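Sensory transduction histidine kinase, putative (Borrelia burgdorferi, PDB 5BWJ) probably acts as a membrane-bound hybrid sensor histidine kinase that transfers phosphate from ATP to a histidine, this chain being its periplasmic Venus flytrap sensor domain. Local coordinates at residues Phe17-Lys22 / Glu84-Ile89; Asp138-Leu143 / Cys159-Tyr164. One frame throughout, in Å; residues are numbered along the deposited sequence.

How the interactions relate
Interactions 1 and 2 are both buried contacts, their centres about 12 Å apart, and they touch directly: segment Phe17-Lys22 of interaction 1 is bonded at both ends to segment Cys159-Tyr164 of interaction 2. At one end Phe17 N lies 3.1 Å from Thr161 OG1; at the other, Lys22 O lies 2.7 Å from Tyr164 OH, both probable hydrogen bonds. Segment Glu84-Ile89 joins in as well, Ile89 O packing on Cys159 CB. Glu29, a magnesium ligand in a crystal structure of this protein although no metal is bound to this chain, has its side chain about 10 Å from that of Phe19 and about 12 Å from that of Thr161. Both contacts also touch the second subunit.

Interaction 1. Residues Phe17-Lys22 / Glu84-Ile89; sequences FPFYYK and ELARSI
Phe19 reaches across to the strand 79-94 with the far end of its ring, and Leu85 and Ala86 receive it differently. Leu85 stands over one face: its CG, 3.9 Å from Phe19 CE1, and its CD2 both lie above the ring, offset toward the rim, while CD1 reaches past the rim to within 3.8 Å of Phe19 CE1. The two side chains slide past each other in opposite directions. With CG of Leu85 anti to the backbone N (chi1 179°), the branched end is carried over the ring face. Ala86 makes the closer approach, obliquely: its CB is 3.5 Å from Phe19 CE2 and 3.6 Å from Phe19 CZ. No hydrogen bond crosses between the segments, whose nearest CA atoms, those of Phe19 and Ala86, are 9.4 Å apart, so the aromatic side chain does the spanning.

Both backbones are irregular here. Leu85 and Ala86 face Asn187 together in a classic beta bulge, which helps explain how two successive residues can both direct their CB atoms toward Phe19; on the other side, a cis peptide bond before Pro18 bends the turn that carries Phe19. Within this Venus flytrap fold, the contact ties the turn before strand 21-22 to the long strand 79-94. Phe16, Leu31, Ile32 and Ile35 also pack on Phe19, and Ile89 of the second subunit touches it.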
ATOM      1  N   PHE B  17       3.147  -5.512  -4.705  1.00 27.43           N
ATOM      2  CA  PHE B  17       3.023  -5.714  -3.266  1.00 28.95           C
ATOM      3  C   PHE B  17       1.735  -5.075  -2.757  1.00 30.22           C
ATOM      4  O   PHE B  17       1.420  -3.949  -3.135  1.00 31.18           O
ATOM      5  CB  PHE B  17       4.230  -5.120  -2.533  1.00 30.13           C
ATOM      6  CG  PHE B  17       4.252  -5.414  -1.055  1.00 30.97           C
ATOM      7  CD1 PHE B  17       5.004  -6.467  -0.560  1.00 32.75           C
ATOM      8  CD2 PHE B  17       3.523  -4.641  -0.163  1.00 31.84           C
ATOM      9  CE1 PHE B  17       5.029  -6.745   0.795  1.00 33.65           C
ATOM     10  CE2 PHE B  17       3.544  -4.915   1.193  1.00 32.10           C
ATOM     11  CZ  PHE B  17       4.300  -5.968   1.673  1.00 33.27           C
ATOM     12  N   PRO B  18       0.984  -5.777  -1.889  1.00 31.25           N
ATOM     13  CA  PRO B  18       1.166  -7.122  -1.328  1.00 31.13           C
ATOM     14  C   PRO B  18       0.360  -8.201  -2.055  1.00 30.22           C
ATOM     15  O   PRO B  18       0.218  -9.309  -1.537  1.00 30.39           O
ATOM     16  CB  PRO B  18       0.655  -6.954   0.100  1.00 30.35           C
ATOM     17  CG  PRO B  18      -0.491  -5.999  -0.064  1.00 30.90           C
ATOM     18  CD  PRO B  18      -0.111  -5.066  -1.201  1.00 32.22           C
ATOM     19  N   PHE B  19      -0.169  -7.879  -3.230  1.00 29.88           N
ATOM     20  CA  PHE B  19      -1.013  -8.818  -3.966  1.00 30.05           C
ATOM     21  C   PHE B  19      -0.214 -10.006  -4.493  1.00 27.56           C
ATOM     22  O   PHE B  19      -0.651 -11.150  -4.385  1.00 27.66           O
ATOM     23  CB  PHE B  19      -1.725  -8.098  -5.112  1.00 31.14           C
ATOM     24  CG  PHE B  19      -2.739  -7.096  -4.643  1.00 32.55           C
ATOM     25  CD1 PHE B  19      -4.058  -7.469  -4.444  1.00 33.39           C
ATOM     26  CD2 PHE B  19      -2.369  -5.788  -4.378  1.00 33.00           C
ATOM     27  CE1 PHE B  19      -4.991  -6.553  -4.002  1.00 34.46           C
ATOM     28  CE2 PHE B  19      -3.297  -4.867  -3.935  1.00 35.07           C
ATOM     29  CZ  PHE B  19      -4.610  -5.250  -3.746  1.00 35.70           C
ATOM     30  N   TYR B  20       0.955  -9.736  -5.061  1.00 26.32           N
ATOM     31  CA  TYR B  20       1.872 -10.801  -5.439  1.00 28.17           C
ATOM     32  C   TYR B  20       3.275 -10.241  -5.615  1.00 30.44           C
ATOM     33  O   TYR B  20       3.463  -9.188  -6.227  1.00 32.15           O
ATOM     34  CB  TYR B  20       1.405 -11.508  -6.719  1.00 29.79           C
ATOM     35  CG  TYR B  20       1.196 -10.591  -7.900  1.00 32.69           C
ATOM     36  CD1 TYR B  20       2.233 -10.317  -8.782  1.00 33.95           C
ATOM     37  CD2 TYR B  20      -0.041 -10.006  -8.139  1.00 33.34           C
ATOM     38  CE1 TYR B  20       2.046  -9.480  -9.864  1.00 35.11           C
ATOM     39  CE2 TYR B  20      -0.237  -9.167  -9.217  1.00 34.39           C
ATOM     40  CZ  TYR B  20       0.809  -8.908 -10.076  1.00 34.55           C
ATOM     41  OH  TYR B  20       0.614  -8.076 -11.151  1.00 34.95           O
ATOM     42  N   TYR B  21       4.257 -10.945  -5.062  1.00 31.87           N
ATOM     43  CA  TYR B  21       5.645 -10.506  -5.120  1.00 32.38           C
ATOM     44  C   TYR B  21       6.586 -11.662  -4.812  1.00 33.42           C
ATOM     45  O   TYR B  21       6.191 -12.639  -4.178  1.00 35.95           O
ATOM     46  CB  TYR B  21       5.884  -9.353  -4.143  1.00 31.98           C
ATOM     47  CG  TYR B  21       5.522  -9.675  -2.709  1.00 33.26           C
ATOM     48  CD1 TYR B  21       4.214  -9.548  -2.257  1.00 33.37           C
ATOM     49  CD2 TYR B  21       6.489 -10.099  -1.807  1.00 35.00           C
ATOM     50  CE1 TYR B  21       3.880  -9.837  -0.948  1.00 33.37           C
ATOM     51  CE2 TYR B  21       6.162 -10.391  -0.496  1.00 35.61           C
ATOM     52  CZ  TYR B  21       4.857 -10.258  -0.071  1.00 34.87           C
ATOM     53  OH  TYR B  21       4.530 -10.547   1.233  1.00 34.91           O
ATOM     54  N   LYS B  22       7.833 -11.543  -5.261  1.00 33.32           N
ATOM     55  CA  LYS B  22       8.815 -12.609  -5.087  1.00 35.55           C
ATOM     56  C   LYS B  22       9.406 -12.621  -3.683  1.00 38.77           C
ATOM     57  O   LYS B  22       9.713 -11.568  -3.120  1.00 37.90           O
ATOM     58  CB  LYS B  22       9.951 -12.466  -6.102  1.00 38.85           C
ATOM     59  CG  LYS B  22       9.527 -12.569  -7.555  1.00 44.20           C
ATOM     60  CD  LYS B  22      10.743 -12.498  -8.472  1.00 51.11           C
ATOM     61  CE  LYS B  22      10.345 -12.399  -9.933  1.00 55.24           C
ATOM     62  NZ  LYS B  22      11.533 -12.271 -10.823  1.00 58.95           N
ATOM     63  N   GLU B  84     -11.094  -1.225 -10.590  1.00 58.91           N
ATOM     64  CA  GLU B  84      -9.919  -0.856  -9.812  1.00 59.13           C
ATOM     65  C   GLU B  84      -9.626  -1.914  -8.752  1.00 55.05           C
ATOM     66  O   GLU B  84     -10.523  -2.338  -8.023  1.00 54.44           O
ATOM     67  CB  GLU B  84     -10.130   0.513  -9.162  1.00 64.78           C
ATOM     68  CG  GLU B  84      -8.981   0.992  -8.291  1.00 70.43           C
ATOM     69  CD  GLU B  84      -9.228   2.380  -7.727  1.00 76.94           C
ATOM     70  OE1 GLU B  84      -9.631   3.275  -8.500  1.00 81.77           O
ATOM     71  OE2 GLU B  84      -9.027   2.576  -6.509  1.00 76.66           O
ATOM     72  N   LEU B  85      -8.368  -2.333  -8.671  1.00 52.29           N
ATOM     73  CA  LEU B  85      -7.959  -3.361  -7.721  1.00 52.35           C
ATOM     74  C   LEU B  85      -7.355  -2.741  -6.465  1.00 52.80           C
ATOM     75  O   LEU B  85      -7.635  -3.177  -5.349  1.00 55.28           O
ATOM     76  CB  LEU B  85      -6.961  -4.316  -8.374  1.00 53.45           C
ATOM     77  CG  LEU B  85      -6.419  -5.449  -7.500  1.00 54.08           C
ATOM     78  CD1 LEU B  85      -7.544  -6.256  -6.867  1.00 54.83           C
ATOM     79  CD2 LEU B  85      -5.520  -6.351  -8.328  1.00 53.21           C
ATOM     80  N   ALA B  86      -6.526  -1.722  -6.656  1.00 53.06           N
ATOM     81  CA  ALA B  86      -5.918  -1.010  -5.541  1.00 52.68           C
ATOM     82  C   ALA B  86      -5.298   0.292  -6.028  1.00 50.93           C
ATOM     83  O   ALA B  86      -5.251   0.556  -7.231  1.00 56.74           O
ATOM     84  CB  ALA B  86      -4.869  -1.873  -4.861  1.00 53.23           C
ATOM     85  N   ARG B  87      -4.827   1.097  -5.082  1.00 41.00           N
ATOM     86  CA  ARG B  87      -4.212   2.382  -5.389  1.00 39.59           C
ATOM     87  C   ARG B  87      -2.749   2.399  -4.969  1.00 37.84           C
ATOM     88  O   ARG B  87      -2.354   1.705  -4.033  1.00 38.43           O
ATOM     89  CB  ARG B  87      -4.963   3.516  -4.689  1.00 45.46           C
ATOM     90  CG  ARG B  87      -6.203   3.999  -5.419  1.00 54.25           C
ATOM     91  CD  ARG B  87      -6.897   5.100  -4.632  1.00 64.84           C
ATOM     92  NE  ARG B  87      -7.738   5.947  -5.477  1.00 75.88           N
ATOM     93  CZ  ARG B  87      -9.026   5.728  -5.730  1.00 84.23           C
ATOM     94  NH1 ARG B  87      -9.695   6.567  -6.510  1.00 88.75           N
ATOM     95  NH2 ARG B  87      -9.653   4.678  -5.213  1.00 85.51           N
ATOM     96  N   SER B  88      -1.956   3.204  -5.669  1.00 37.56           N
ATOM     97  CA  SER B  88      -0.554   3.406  -5.330  1.00 38.39           C
ATOM     98  C   SER B  88      -0.202   4.886  -5.417  1.00 41.34           C
ATOM     99  O   SER B  88      -0.996   5.698  -5.896  1.00 43.58           O
ATOM    100  CB  SER B  88       0.351   2.594  -6.259  1.00 40.65           C
ATOM    101  OG  SER B  88       0.079   1.207  -6.159  1.00 42.75           O
ATOM    102  N   ILE B  89       0.990   5.227  -4.939  1.00 39.77           N
ATOM    103  CA  ILE B  89       1.520   6.576  -5.061  1.00 39.46           C
ATOM    104  C   ILE B  89       2.811   6.520  -5.867  1.00 41.51           C
ATOM    105  O   ILE B  89       3.683   5.694  -5.599  1.00 41.46           O
ATOM    106  CB  ILE B  89       1.782   7.219  -3.680  1.00 36.90           C
ATOM    107  CG1 ILE B  89       0.478   7.278  -2.877  1.00 37.82           C
ATOM    108  CG2 ILE B  89       2.385   8.617  -3.846  1.00 37.45           C
ATOM    109  CD1 ILE B  89       0.623   7.839  -1.466  1.00 39.56           C
TER

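Interaction 2. Residues Asp138-Leu143 / Cys159-Tyr164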
ATOM      1  N   ASP B 138      12.264  -3.233 -18.232  1.00 41.01           N
ATOM      2  CA  ASP B 138      11.196  -4.149 -18.616  1.00 40.95           C
ATOM      3  C   ASP B 138      10.332  -4.529 -17.419  1.00 39.85           C
ATOM      4  O   ASP B 138       9.166  -4.884 -17.579  1.00 37.41           O
ATOM      5  CB  ASP B 138      11.774  -5.415 -19.257  1.00 45.24           C
ATOM      6  CG  ASP B 138      12.445  -5.145 -20.591  1.00 50.66           C
ATOM      7  OD1 ASP B 138      12.057  -4.171 -21.270  1.00 51.92           O
ATOM      8  OD2 ASP B 138      13.356  -5.914 -20.965  1.00 53.88           O
ATOM      9  N   ASN B 139      10.908  -4.458 -16.222  1.00 43.17           N
ATOM     10  CA  ASN B 139      10.197  -4.841 -15.006  1.00 41.40           C
ATOM     11  C   ASN B 139      10.823  -4.231 -13.756  1.00 40.68           C
ATOM     12  O   ASN B 139      11.905  -3.648 -13.815  1.00 41.73           O
ATOM     13  CB  ASN B 139      10.160  -6.364 -14.875  1.00 41.02           C
ATOM     14  CG  ASN B 139      11.541  -6.986 -14.920  1.00 39.56           C
ATOM     15  OD1 ASN B 139      12.359  -6.778 -14.025  1.00 39.07           O
ATOM     16  ND2 ASN B 139      11.803  -7.765 -15.962  1.00 39.77           N
ATOM     17  N   SER B 140      10.137  -4.380 -12.626  1.00 36.19           N
ATOM     18  CA  SER B 140      10.579  -3.780 -11.370  1.00 34.12           C
ATOM     19  C   SER B 140      11.963  -4.268 -10.956  1.00 32.82           C
ATOM     20  O   SER B 140      12.802  -3.479 -10.525  1.00 34.02           O
ATOM     21  CB  SER B 140       9.575  -4.077 -10.252  1.00 33.16           C
ATOM     22  OG  SER B 140       8.324  -3.466 -10.512  1.00 32.42           O
ATOM     23  N   GLN B 141      12.196  -5.569 -11.085  1.00 31.27           N
ATOM     24  CA  GLN B 141      13.473  -6.158 -10.700  1.00 33.51           C
ATOM     25  C   GLN B 141      14.624  -5.545 -11.491  1.00 37.51           C
ATOM     26  O   GLN B 141      15.648  -5.164 -10.921  1.00 38.32           O
ATOM     27  CB  GLN B 141      13.438  -7.671 -10.903  1.00 33.91           C
ATOM     28  CG  GLN B 141      14.713  -8.386 -10.518  1.00 36.03           C
ATOM     29  CD  GLN B 141      14.515  -9.883 -10.435  1.00 37.69           C
ATOM     30  OE1 GLN B 141      13.724 -10.369  -9.626  1.00 37.12           O
ATOM     31  NE2 GLN B 141      15.216 -10.624 -11.286  1.00 39.52           N
ATOM     32  N   GLU B 142      14.452  -5.451 -12.804  1.00 40.09           N
ATOM     33  CA  GLU B 142      15.462  -4.840 -13.658  1.00 43.92           C
ATOM     34  C   GLU B 142      15.651  -3.373 -13.294  1.00 42.49           C
ATOM     35  O   GLU B 142      16.774  -2.867 -13.276  1.00 42.92           O
ATOM     36  CB  GLU B 142      15.068  -4.968 -15.130  1.00 48.60           C
ATOM     37  CG  GLU B 142      16.000  -4.244 -16.093  1.00 55.73           C
ATOM     38  CD  GLU B 142      15.541  -4.351 -17.533  1.00 62.18           C
ATOM     39  OE1 GLU B 142      14.802  -5.306 -17.852  1.00 63.34           O
ATOM     40  OE2 GLU B 142      15.913  -3.476 -18.344  1.00 65.86           O
ATOM     41  N   LEU B 143      14.545  -2.697 -13.003  1.00 42.63           N
ATOM     42  CA  LEU B 143      14.570  -1.270 -12.710  1.00 41.75           C
ATOM     43  C   LEU B 143      15.383  -0.971 -11.459  1.00 39.16           C
ATOM     44  O   LEU B 143      16.247  -0.094 -11.464  1.00 39.22           O
ATOM     45  CB  LEU B 143      13.146  -0.732 -12.544  1.00 40.73           C
ATOM     46  CG  LEU B 143      13.038   0.739 -12.130  1.00 40.72           C
ATOM     47  CD1 LEU B 143      13.728   1.641 -13.146  1.00 40.68           C
ATOM     48  CD2 LEU B 143      11.582   1.142 -11.961  1.00 41.25           C
ATOM     49  N   CYS B 159       5.192   2.934  -5.089  1.00 34.68           N
ATOM     50  CA  CYS B 159       5.786   3.264  -3.793  1.00 33.49           C
ATOM     51  C   CYS B 159       6.122   2.028  -2.967  1.00 34.77           C
ATOM     52  O   CYS B 159       7.173   1.972  -2.328  1.00 37.65           O
ATOM     53  CB  CYS B 159       4.850   4.171  -2.983  1.00 33.71           C
ATOM     54  SG  CYS B 159       3.220   3.460  -2.612  1.00 42.58           S
ATOM     55  N   LYS B 160       5.230   1.044  -2.976  1.00 32.97           N
ATOM     56  CA  LYS B 160       5.404  -0.142  -2.141  1.00 33.20           C
ATOM     57  C   LYS B 160       6.296  -1.197  -2.794  1.00 32.57           C
ATOM     58  O   LYS B 160       7.160  -1.774  -2.136  1.00 32.84           O
ATOM     59  CB  LYS B 160       4.040  -0.755  -1.805  1.00 35.33           C
ATOM     60  CG  LYS B 160       3.215   0.081  -0.838  1.00 37.39           C
ATOM     61  CD  LYS B 160       1.834  -0.512  -0.605  1.00 39.80           C
ATOM     62  CE  LYS B 160       1.002   0.379   0.307  1.00 43.55           C
ATOM     63  NZ  LYS B 160      -0.403  -0.097   0.429  1.00 47.74           N
ATOM     64  N   THR B 161       6.096  -1.440  -4.086  1.00 32.18           N
ATOM     65  CA  THR B 161       6.755  -2.561  -4.758  1.00 32.51           C
ATOM     66  C   THR B 161       8.242  -2.318  -5.003  1.00 33.30           C
ATOM     67  O   THR B 161       9.073  -3.180  -4.707  1.00 34.50           O
ATOM     68  CB  THR B 161       6.083  -2.878  -6.109  1.00 32.29           C
ATOM     69  OG1 THR B 161       4.691  -3.139  -5.903  1.00 31.94           O
ATOM     70  CG2 THR B 161       6.729  -4.102  -6.763  1.00 32.55           C
ATOM     71  N   LEU B 162       8.579  -1.159  -5.558  1.00 34.14           N
ATOM     72  CA  LEU B 162       9.975  -0.851  -5.849  1.00 35.48           C
ATOM     73  C   LEU B 162      10.776  -0.792  -4.559  1.00 35.85           C
ATOM     74  O   LEU B 162      11.927  -1.233  -4.503  1.00 36.96           O
ATOM     75  CB  LEU B 162      10.093   0.471  -6.608  1.00 36.47           C
ATOM     76  CG  LEU B 162       9.430   0.520  -7.985  1.00 36.80           C
ATOM     77  CD1 LEU B 162       9.720   1.853  -8.648  1.00 36.35           C
ATOM     78  CD2 LEU B 162       9.892  -0.634  -8.874  1.00 39.12           C
ATOM     79  N   HIS B 163      10.150  -0.255  -3.520  1.00 33.67           N
ATOM     80  CA  HIS B 163      10.786  -0.141  -2.222  1.00 33.93           C
ATOM     81  C   HIS B 163      10.997  -1.511  -1.589  1.00 34.18           C
ATOM     82  O   HIS B 163      12.043  -1.774  -0.995  1.00 35.45           O
ATOM     83  CB  HIS B 163       9.948   0.735  -1.296  1.00 34.97           C
ATOM     84  CG  HIS B 163      10.613   1.027   0.009  1.00 38.92           C
ATOM     85  ND1 HIS B 163      11.423   2.125   0.197  1.00 42.67           N
ATOM     86  CD2 HIS B 163      10.608   0.354   1.182  1.00 40.33           C
ATOM     87  CE1 HIS B 163      11.881   2.122   1.436  1.00 43.78           C
ATOM     88  NE2 HIS B 163      11.402   1.058   2.054  1.00 42.71           N
ATOM     89  N   TYR B 164       9.997  -2.379  -1.713  1.00 33.74           N
ATOM     90  CA  TYR B 164      10.092  -3.726  -1.168  1.00 34.06           C
ATOM     91  C   TYR B 164      11.263  -4.492  -1.779  1.00 34.81           C
ATOM     92  O   TYR B 164      12.076  -5.071  -1.060  1.00 35.57           O
ATOM     93  CB  TYR B 164       8.799  -4.507  -1.407  1.00 33.53           C
ATOM     94  CG  TYR B 164       8.990  -6.001  -1.259  1.00 35.09           C
ATOM     95  CD1 TYR B 164       9.031  -6.594  -0.004  1.00 37.94           C
ATOM     96  CD2 TYR B 164       9.149  -6.815  -2.373  1.00 35.50           C
ATOM     97  CE1 TYR B 164       9.219  -7.958   0.140  1.00 40.54           C
ATOM     98  CE2 TYR B 164       9.335  -8.182  -2.239  1.00 38.19           C
ATOM     99  CZ  TYR B 164       9.370  -8.746  -0.981  1.00 40.26           C
ATOM    100  OH  TYR B 164       9.553 -10.104  -0.841  1.00 41.86           O
TER
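Leu162 is where the two helix starts meet most closely, its two methyls dividing the work. CD2 lies against Ser140, 3.6 Å from Ser140 OG and 3.7 Å from Ser140 CB, while CD1 comes to 3.9 Å from Leu143 CD2. Although its CB is not aimed squarely at the other helix, CG is anti to the carbonyl carbon (chi1 -63°) and the chain then runs out extended, carrying the methyls into the gap. Leu143 crosses it at a slant, and its CD2 touches both methyls. Thr161 adds a lighter touch, with CG2 4.1 Å from Ser140 OG.

All four of these residues are buried, and the two polar ones have partners beyond the interface. Ser140 OG is hydrogen-bonded to Asp14 and can therefore sit in an apolar contact without being bonded across it; Thr161 turns its methyl to the contact while OG1 bonds to the amide of Phe17. The contact joins the beginnings of helices 140-148 and 161-169 in one lobe of the Venus flytrap fold. Ile117 of strand 114-117 packs on Ser140 and Leu143.

Just before Ser140, Asn139 is the buried N-cap of helix 140-148, held also by Asn54 through ND2: its OD1 accepts from Glu142 N at 2.8 Å, a nearly straight bond (N-H...O 166°) whose donor is tilted 25° from the carbonyl plane. The solvent side begins with its neighbours. Separately from the cap, Glu142 OE1 accepts a weak bond from Asp138 N at 3.3 Å. Asp138 is exposed and Glu142 partly so, and neither meets the other helix. Gln141, also partly exposed, turns its CB away from helix 161-169, and its OE1 is hydrogen-bonded to Lys22 NZ.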